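Local coordinates for protein enolase (alpha proteobacterium BAL199, PDB 3UGV) that binds magnesium and, as a member of the mandelate racemase/muconate lactonizing enzyme branch of the enolase superfamily, probably catalyses proton abstraction from a carboxylate substrate, at residues T27-A35 with H91-L102; G68-E76 with M133-A142. All blocks are in the same frame, centred on the assembly; numbering follows the deposited sequence.

Contact 1: residues T27-A35 with H91-L102; sequences TLTFRKLTA and HDMSDMLAGQPL
Phe30 and Leu97 meet where the first strand of the enolase-superfamily N-terminal capping domain lies against helix 83-97; strand residues 30-35 and helix residues 91-97 run nearly antiparallel (175°). Leu97 CB sits over one face of the Phe30 ring, 3.7 Å from its centroid, a CH-pi contact offset toward the rim. With CG anti to the backbone N (chi1 -177°), the ring reaches in under the helix end, and its opposite face is approached by Lys32 N. Leu102 CD2 packs at the ring edge, 3.6 Å from Phe30 CD2, while the rest of Leu102 lies alongside Leu28, the two side chains pointing the same way. Beyond the helix, the type II turn from Leu97 to Gln100 is clasped by Phe30 backbone: Gly99 N donates to Phe30 O and Phe30 N to Gln100 O, both at 2.9 Å. Leu102 N adds a third backbone bond, to Leu28 O (3.0 Å). Two helix side chains work on the strand backbone from the other end. Ser94 OG accepts from Leu33 N at 2.9 Å, and Ala35 N, lying near the plane of the His91 ring, donates to His91 NE2 at a longer 3.3 Å. With Phe30 cut back to an alanine, a gap would probably open beneath Leu97 CB and Leu102 CD2 would lose its aromatic neighbour. Arg31 and Lys32 both face Glu64 in a classic beta bulge, and Arg31 also forms a salt bridge with Glu64. Because Leu33 N and Ala35 N turn toward the helix, its side-chain acceptors replace a further strand at this sheet edge.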
loop_
_atom_site.group_PDB
_atom_site.type_symbol
_atom_site.label_atom_id
_atom_site.label_comp_id
_atom_site.label_asym_id
_atom_site.label_seq_id
_atom_site.Cartn_x
_atom_site.Cartn_y
_atom_site.Cartn_z
ATOM N N THR F 27 -5.842 49.508 17.412
ATOM C CA THR F 27 -5.038 49.158 16.237
ATOM C C THR F 27 -3.532 49.081 16.528
ATOM O O THR F 27 -3.000 49.839 17.344
ATOM C CB THR F 27 -5.282 50.129 15.047
ATOM O OG1 THR F 27 -4.638 51.387 15.298
ATOM C CG2 THR F 27 -6.777 50.341 14.814
ATOM N N LEU F 28 -2.853 48.167 15.841
ATOM C CA LEU F 28 -1.434 47.909 16.067
ATOM C C LEU F 28 -0.707 47.916 14.723
ATOM O O LEU F 28 -1.107 47.217 13.790
ATOM C CB LEU F 28 -1.265 46.556 16.759
ATOM C CG LEU F 28 0.086 46.256 17.401
ATOM C CD1 LEU F 28 0.370 47.267 18.494
ATOM C CD2 LEU F 28 0.114 44.832 17.952
ATOM N N THR F 29 0.355 48.708 14.620
ATOM C CA THR F 29 0.978 48.967 13.321
ATOM C C THR F 29 2.504 48.907 13.336
ATOM O O THR F 29 3.164 49.529 14.168
ATOM C CB THR F 29 0.524 50.334 12.749
ATOM O OG1 THR F 29 -0.882 50.297 12.476
ATOM C CG2 THR F 29 1.261 50.645 11.463
ATOM N N PHE F 30 3.047 48.169 12.377
ATOM C CA PHE F 30 4.481 47.937 12.249
ATOM C C PHE F 30 5.228 49.189 11.766
ATOM O O PHE F 30 4.929 49.725 10.699
ATOM C CB PHE F 30 4.673 46.783 11.262
ATOM C CG PHE F 30 6.100 46.352 11.065
ATOM C CD1 PHE F 30 6.908 46.980 10.127
ATOM C CD2 PHE F 30 6.615 45.285 11.775
ATOM C CE1 PHE F 30 8.219 46.569 9.928
ATOM C CE2 PHE F 30 7.926 44.862 11.576
ATOM C CZ PHE F 30 8.728 45.508 10.655
ATOM N N ARG F 31 6.200 49.653 12.549
ATOM C CA ARG F 31 7.077 50.735 12.101
ATOM C C ARG F 31 8.412 50.231 11.538
ATOM O O ARG F 31 8.745 50.490 10.381
ATOM C CB ARG F 31 7.338 51.751 13.216
ATOM C CG ARG F 31 8.304 52.860 12.790
ATOM C CD ARG F 31 8.790 53.695 13.963
ATOM N NE ARG F 31 7.787 54.663 14.386
ATOM C CZ ARG F 31 7.564 54.998 15.652
ATOM N NH1 ARG F 31 8.273 54.435 16.628
ATOM N NH2 ARG F 31 6.626 55.892 15.942
ATOM N N LYS F 32 9.184 49.530 12.360
ATOM C CA LYS F 32 10.456 48.973 11.904
ATOM C C LYS F 32 11.000 47.835 12.778
ATOM O O LYS F 32 10.562 47.631 13.915
ATOM C CB LYS F 32 11.509 50.075 11.766
ATOM C CG LYS F 32 11.907 50.735 13.067
ATOM C CD LYS F 32 13.308 51.326 12.947
ATOM C CE LYS F 32 13.661 52.204 14.142
ATOM N NZ LYS F 32 15.120 52.502 14.185
ATOM N N LEU F 33 11.961 47.100 12.228
ATOM C CA LEU F 33 12.592 45.997 12.939
ATOM C C LEU F 33 14.105 46.190 12.935
ATOM O O LEU F 33 14.699 46.499 11.903
ATOM C CB LEU F 33 12.203 44.662 12.292
ATOM C CG LEU F 33 12.979 43.395 12.649
ATOM C CD1 LEU F 33 12.142 42.165 12.380
ATOM C CD2 LEU F 33 14.277 43.324 11.873
ATOM N N THR F 34 14.726 46.029 14.095
ATOM C CA THR F 34 16.178 46.122 14.177
ATOM C C THR F 34 16.792 44.782 14.574
ATOM O O THR F 34 16.339 44.135 15.517
ATOM C CB THR F 34 16.627 47.203 15.161
ATOM O OG1 THR F 34 16.154 48.477 14.714
ATOM C CG2 THR F 34 18.132 47.240 15.235
ATOM N N ALA F 35 17.817 44.375 13.834
ATOM C CA ALA F 35 18.512 43.122 14.093
ATOM C C ALA F 35 19.980 43.378 14.405
ATOM O O ALA F 35 20.691 44.014 13.621
ATOM C CB ALA F 35 18.377 42.182 12.905
ATOM N N HIS F 91 16.367 43.197 7.638
ATOM C CA HIS F 91 16.155 44.619 7.384
ATOM C C HIS F 91 15.367 44.843 6.095
ATOM O O HIS F 91 14.621 45.816 5.972
ATOM C CB HIS F 91 17.484 45.378 7.380
ATOM C CG HIS F 91 18.111 45.498 8.738
ATOM N ND1 HIS F 91 19.416 45.906 8.925
ATOM C CD2 HIS F 91 17.609 45.269 9.975
ATOM C CE1 HIS F 91 19.690 45.920 10.219
ATOM N NE2 HIS F 91 18.611 45.539 10.878
ATOM N N ASP F 92 15.517 43.924 5.147
ATOM C CA ASP F 92 14.749 43.969 3.908
ATOM C C ASP F 92 13.276 43.678 4.160
ATOM O O ASP F 92 12.408 44.194 3.458
ATOM C CB ASP F 92 15.297 42.968 2.890
ATOM C CG ASP F 92 16.248 43.603 1.897
ATOM O OD1 ASP F 92 16.142 44.830 1.673
ATOM O OD2 ASP F 92 17.093 42.868 1.332
ATOM N N MET F 93 12.990 42.829 5.143
ATOM C CA MET F 93 11.603 42.545 5.499
ATOM C C MET F 93 11.034 43.744 6.237
ATOM O O MET F 93 9.866 44.097 6.073
ATOM C CB MET F 93 11.488 41.276 6.348
ATOM C CG MET F 93 11.531 39.992 5.541
ATOM S SD MET F 93 11.852 38.516 6.548
ATOM C CE MET F 93 11.867 37.235 5.290
ATOM N N SER F 94 11.879 44.378 7.043
ATOM C CA SER F 94 11.480 45.586 7.744
ATOM C C SER F 94 11.015 46.660 6.746
ATOM O O SER F 94 9.927 47.225 6.899
ATOM C CB SER F 94 12.621 46.096 8.627
ATOM O OG SER F 94 12.217 47.230 9.386
ATOM N N ASP F 95 11.830 46.932 5.722
ATOM C CA ASP F 95 11.455 47.900 4.680
ATOM C C ASP F 95 10.119 47.531 4.048
ATOM O O ASP F 95 9.253 48.380 3.846
ATOM C CB ASP F 95 12.521 47.981 3.582
ATOM C CG ASP F 95 13.812 48.630 4.057
ATOM O OD1 ASP F 95 13.782 49.352 5.080
ATOM O OD2 ASP F 95 14.858 48.421 3.399
ATOM N N MET F 96 9.963 46.248 3.743
ATOM C CA MET F 96 8.778 45.740 3.067
ATOM C C MET F 96 7.528 45.791 3.952
ATOM O O MET F 96 6.402 45.830 3.447
ATOM C CB MET F 96 9.036 44.305 2.597
ATOM C CG MET F 96 7.927 43.707 1.751
ATOM S SD MET F 96 7.787 41.912 1.929
ATOM C CE MET F 96 6.707 41.802 3.350
ATOM N N LEU F 97 7.731 45.798 5.266
ATOM C CA LEU F 97 6.624 45.692 6.220
ATOM C C LEU F 97 6.176 47.031 6.804
ATOM O O LEU F 97 5.083 47.124 7.355
ATOM C CB LEU F 97 6.979 44.732 7.365
ATOM C CG LEU F 97 6.984 43.235 7.048
ATOM C CD1 LEU F 97 7.523 42.425 8.221
ATOM C CD2 LEU F 97 5.589 42.775 6.668
ATOM N N ALA F 98 7.023 48.053 6.697
ATOM C CA ALA F 98 6.700 49.375 7.241
ATOM C C ALA F 98 5.299 49.839 6.856
ATOM O O ALA F 98 4.918 49.784 5.686
ATOM C CB ALA F 98 7.722 50.396 6.789
ATOM N N GLY F 99 4.537 50.296 7.845
ATOM C CA GLY F 99 3.224 50.861 7.597
ATOM C C GLY F 99 2.106 49.842 7.671
ATOM O O GLY F 99 0.925 50.194 7.693
ATOM N N GLN F 100 2.478 48.572 7.729
ATOM C CA GLN F 100 1.495 47.496 7.670
ATOM C C GLN F 100 1.016 47.049 9.038
ATOM O O GLN F 100 1.700 47.236 10.040
ATOM C CB GLN F 100 2.047 46.314 6.879
ATOM C CG GLN F 100 1.386 46.164 5.525
ATOM C CD GLN F 100 2.386 45.976 4.405
ATOM O OE1 GLN F 100 2.581 44.862 3.912
ATOM N NE2 GLN F 100 3.026 47.068 3.994
ATOM N N PRO F 101 -0.180 46.462 9.087
ATOM C CA PRO F 101 -0.695 46.020 10.384
ATOM C C PRO F 101 0.273 45.032 11.030
ATOM O O PRO F 101 0.878 44.219 10.342
ATOM C CB PRO F 101 -2.021 45.343 10.022
ATOM C CG PRO F 101 -2.429 45.997 8.715
ATOM C CD PRO F 101 -1.133 46.233 7.986
ATOM N N LEU F 102 0.448 45.136 12.341
ATOM C CA LEU F 102 1.290 44.209 13.076
ATOM C C LEU F 102 0.459 42.961 13.361
ATOM O O LEU F 102 -0.025 42.769 14.477
ATOM C CB LEU F 102 1.763 44.854 14.379
ATOM C CG LEU F 102 3.018 44.351 15.094
ATOM C CD1 LEU F 102 2.725 43.103 15.882
ATOM C CD2 LEU F 102 4.166 44.143 14.113
#

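Contact 2: residues G68-E76 with M133-A142; sequences GVPGRAYLE and MAVWDALARA
Asp137 carries its CG anti to the backbone N (chi1 175°), which swings the carboxylate out from helix 123-142 to the backbone of Arg72, while Arg141, one turn on, runs extended from CG to NE and comes back to the same oxygen. Asp137 OD2 therefore accepts twice: from Arg72 N at 2.8 Å on the anti side, and from Arg141 NE at 2.9 Å on the syn side, the latter a salt bridge lying in the guanidinium plane. The two donors come from opposite faces of the carboxylate, and together they should fix its rotation; Asp137 OD1 is taken by Leu375 N. A water joins Arg72 O to Arg141 NH2. Arg72 NH2 stands over one face of the Arg141 guanidinium, the planes turned 48° apart and the NH2 atoms 3.6 Å from each other. Arg141 is paired with Asp137 and Arg72 NH2 has a long, weak ion pair with Asp378, which would probably ease the closeness of the two charges; Arg72 NE itself bonds to Leu377 O.

Close backbone approach is paid for by small residues. Gly71 CA comes within 4.0 Å of Ala138 CA, and a side chain at Gly71 would run into Ala134 O and Ala138 CB. Next to it, Ala138 CA makes a CA-H...O contact of 3.3 Å with Pro70 O. Further along the strand, Ala73 CB rests on Met133 CB (3.7 Å), and the Met133 side chain crosses that of Leu75 at a slant, Met133 CE near Leu75 CD2. At the other end Val69 CG1 settles against the last turn of the helix, beside Ala142. Strand 71-75, an outer strand of the three-stranded antiparallel sheet, is thus packed by helix residues 133-142, whose axis runs at 147° to it, roughly antiparallel, the sheet-on-helix arrangement of the enolase-superfamily N-terminal capping domain.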
loop_
_atom_site.group_PDB
_atom_site.type_symbol
_atom_site.label_atom_id
_atom_site.label_comp_id
_atom_site.label_asym_id
_atom_site.label_seq_id
_atom_site.Cartn_x
_atom_site.Cartn_y
_atom_site.Cartn_z
ATOM N N GLY F 68 3.866 52.492 19.887
ATOM C CA GLY F 68 4.859 52.438 20.950
ATOM C C GLY F 68 5.007 51.113 21.683
ATOM O O GLY F 68 5.682 51.044 22.710
ATOM N N VAL F 69 4.377 50.061 21.163
ATOM C CA VAL F 69 4.499 48.725 21.739
ATOM C C VAL F 69 5.710 47.994 21.161
ATOM O O VAL F 69 5.840 47.859 19.952
ATOM C CB VAL F 69 3.241 47.896 21.476
ATOM C CG1 VAL F 69 3.325 46.560 22.194
ATOM C CG2 VAL F 69 2.001 48.673 21.918
ATOM N N PRO F 70 6.613 47.530 22.028
ATOM C CA PRO F 70 7.822 46.855 21.547
ATOM C C PRO F 70 7.584 45.369 21.270
ATOM O O PRO F 70 6.570 44.809 21.685
ATOM C CB PRO F 70 8.773 46.992 22.733
ATOM C CG PRO F 70 7.847 46.885 23.926
ATOM C CD PRO F 70 6.550 47.569 23.503
ATOM N N GLY F 71 8.526 44.744 20.574
ATOM C CA GLY F 71 8.520 43.310 20.371
ATOM C C GLY F 71 9.951 42.805 20.373
ATOM O O GLY F 71 10.807 43.330 19.662
ATOM N N ARG F 72 10.220 41.787 21.179
ATOM C CA ARG F 72 11.578 41.295 21.330
ATOM C C ARG F 72 11.664 39.777 21.230
ATOM O O ARG F 72 10.976 39.061 21.939
ATOM C CB ARG F 72 12.164 41.764 22.667
ATOM C CG ARG F 72 12.504 43.249 22.710
ATOM C CD ARG F 72 13.264 43.645 23.980
ATOM N NE ARG F 72 12.370 43.815 25.119
ATOM C CZ ARG F 72 11.589 44.874 25.293
ATOM N NH1 ARG F 72 11.591 45.853 24.396
ATOM N NH2 ARG F 72 10.800 44.950 26.356
ATOM N N ALA F 73 12.521 39.297 20.339
ATOM C CA ALA F 73 12.855 37.881 20.288
ATOM C C ALA F 73 14.268 37.731 19.733
ATOM O O ALA F 73 14.923 38.719 19.373
ATOM C CB ALA F 73 11.864 37.133 19.427
ATOM N N TYR F 74 14.755 36.503 19.664
ATOM C CA TYR F 74 16.100 36.295 19.151
ATOM C C TYR F 74 16.186 35.044 18.290
ATOM O O TYR F 74 15.351 34.152 18.381
ATOM C CB TYR F 74 17.130 36.247 20.290
ATOM C CG TYR F 74 16.956 35.087 21.248
ATOM C CD1 TYR F 74 17.516 33.839 20.978
ATOM C CD2 TYR F 74 16.245 35.241 22.422
ATOM C CE1 TYR F 74 17.363 32.780 21.859
ATOM C CE2 TYR F 74 16.080 34.189 23.307
ATOM C CZ TYR F 74 16.637 32.963 23.026
ATOM O OH TYR F 74 16.473 31.921 23.921
ATOM N N LEU F 75 17.203 35.007 17.442
ATOM C CA LEU F 75 17.471 33.855 16.608
ATOM C C LEU F 75 18.782 33.241 17.063
ATOM O O LEU F 75 19.676 33.954 17.529
ATOM C CB LEU F 75 17.575 34.278 15.140
ATOM C CG LEU F 75 16.272 34.523 14.386
ATOM C CD1 LEU F 75 16.550 35.301 13.136
ATOM C CD2 LEU F 75 15.635 33.203 14.034
ATOM N N GLU F 76 18.886 31.922 16.933
ATOM C CA GLU F 76 20.128 31.212 17.200
ATOM C C GLU F 76 20.507 30.421 15.962
ATOM O O GLU F 76 20.173 29.240 15.852
ATOM C CB GLU F 76 19.957 30.262 18.383
ATOM C CG GLU F 76 19.307 30.910 19.579
ATOM C CD GLU F 76 19.243 29.990 20.771
ATOM O OE1 GLU F 76 20.276 29.842 21.463
ATOM O OE2 GLU F 76 18.160 29.412 21.010
ATOM N N MET F 133 8.392 35.464 15.594
ATOM C CA MET F 133 8.502 35.432 17.051
ATOM C C MET F 133 8.425 36.823 17.670
ATOM O O MET F 133 7.691 37.036 18.631
ATOM C CB MET F 133 9.779 34.724 17.489
ATOM C CG MET F 133 9.733 33.240 17.235
ATOM S SD MET F 133 11.258 32.450 17.741
ATOM C CE MET F 133 12.349 32.917 16.404
ATOM N N ALA F 134 9.189 37.763 17.121
ATOM C CA ALA F 134 9.144 39.149 17.582
ATOM C C ALA F 134 7.735 39.732 17.485
ATOM O O ALA F 134 7.247 40.371 18.417
ATOM C CB ALA F 134 10.118 40.008 16.785
ATOM N N VAL F 135 7.086 39.512 16.351
ATOM C CA VAL F 135 5.772 40.092 16.117
ATOM C C VAL F 135 4.723 39.519 17.073
ATOM O O VAL F 135 3.828 40.226 17.535
ATOM C CB VAL F 135 5.347 39.915 14.646
ATOM C CG1 VAL F 135 3.861 40.138 14.478
ATOM C CG2 VAL F 135 6.124 40.875 13.783
ATOM N N TRP F 136 4.837 38.239 17.386
ATOM C CA TRP F 136 3.892 37.640 18.308
ATOM C C TRP F 136 4.143 38.189 19.703
ATOM O O TRP F 136 3.208 38.351 20.485
ATOM C CB TRP F 136 4.029 36.119 18.331
ATOM C CG TRP F 136 3.186 35.390 17.333
ATOM C CD1 TRP F 136 3.614 34.801 16.179
ATOM C CD2 TRP F 136 1.775 35.145 17.409
ATOM N NE1 TRP F 136 2.562 34.217 15.527
ATOM C CE2 TRP F 136 1.420 34.404 16.261
ATOM C CE3 TRP F 136 0.779 35.478 18.331
ATOM C CZ2 TRP F 136 0.110 33.990 16.012
ATOM C CZ3 TRP F 136 -0.531 35.066 18.079
ATOM C CH2 TRP F 136 -0.849 34.330 16.932
ATOM N N ASP F 137 5.409 38.452 20.023
ATOM C CA ASP F 137 5.731 39.028 21.320
ATOM C C ASP F 137 5.114 40.408 21.413
ATOM O O ASP F 137 4.538 40.763 22.438
ATOM C CB ASP F 137 7.242 39.108 21.565
ATOM C CG ASP F 137 7.582 39.818 22.872
ATOM O OD1 ASP F 137 7.262 39.277 23.957
ATOM O OD2 ASP F 137 8.165 40.921 22.813
ATOM N N ALA F 138 5.233 41.185 20.341
ATOM C CA ALA F 138 4.624 42.520 20.307
ATOM C C ALA F 138 3.095 42.475 20.481
ATOM O O ALA F 138 2.536 43.230 21.268
ATOM C CB ALA F 138 5.015 43.267 19.024
ATOM N N LEU F 139 2.430 41.575 19.759
ATOM C CA LEU F 139 0.982 41.426 19.859
ATOM C C LEU F 139 0.569 41.059 21.277
ATOM O O LEU F 139 -0.408 41.570 21.796
ATOM C CB LEU F 139 0.479 40.372 18.863
ATOM C CG LEU F 139 -1.025 40.129 18.766
ATOM C CD1 LEU F 139 -1.762 41.334 18.177
ATOM C CD2 LEU F 139 -1.278 38.895 17.916
ATOM N N ALA F 140 1.321 40.164 21.902
ATOM C CA ALA F 140 1.063 39.783 23.286
ATOM C C ALA F 140 1.172 40.983 24.231
ATOM O O ALA F 140 0.308 41.196 25.077
ATOM C CB ALA F 140 2.026 38.701 23.706
ATOM N N ARG F 141 2.241 41.763 24.085
ATOM C CA ARG F 141 2.432 42.958 24.904
ATOM C C ARG F 141 1.283 43.942 24.687
ATOM O O ARG F 141 0.748 44.510 25.639
ATOM C CB ARG F 141 3.785 43.624 24.606
ATOM C CG ARG F 141 4.984 42.777 25.014
ATOM C CD ARG F 141 6.327 43.426 24.658
ATOM N NE ARG F 141 7.449 42.601 25.113
ATOM C CZ ARG F 141 7.938 42.620 26.352
ATOM N NH1 ARG F 141 7.406 43.426 27.262
ATOM N NH2 ARG F 141 8.956 41.834 26.686
ATOM N N ALA F 142 0.901 44.126 23.431
ATOM C CA ALA F 142 -0.231 44.973 23.096
ATOM C C ALA F 142 -1.531 44.520 23.772
ATOM O O ALA F 142 -2.427 45.324 23.984
ATOM C CB ALA F 142 -0.406 45.052 21.572
HETATM O O HOH W 1 10.136 39.832 24.866
#

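Both contacts fasten helices to the same three-stranded antiparallel sheet, at its two outermost strands: contact 1 holds strand 30-47 to helix 83-97, contact 2 holds strand 71-75 to helix 123-142. They meet directly, with Leu102 CD1 against Val135 CG1 (3.5 Å) and Leu28 CD2 against Ala142 CB, so the apolar end of contact 1 runs into helix 123-142. Contact 2 is the more buried and nearer the chain's centre; its polar core is a carboxylate shared by two donors, close to the C-terminal residues around Leu375. Contact 1 is partly exposed and relies on backbone bonds, an aromatic ring and side-chain acceptors from a serine and a histidine.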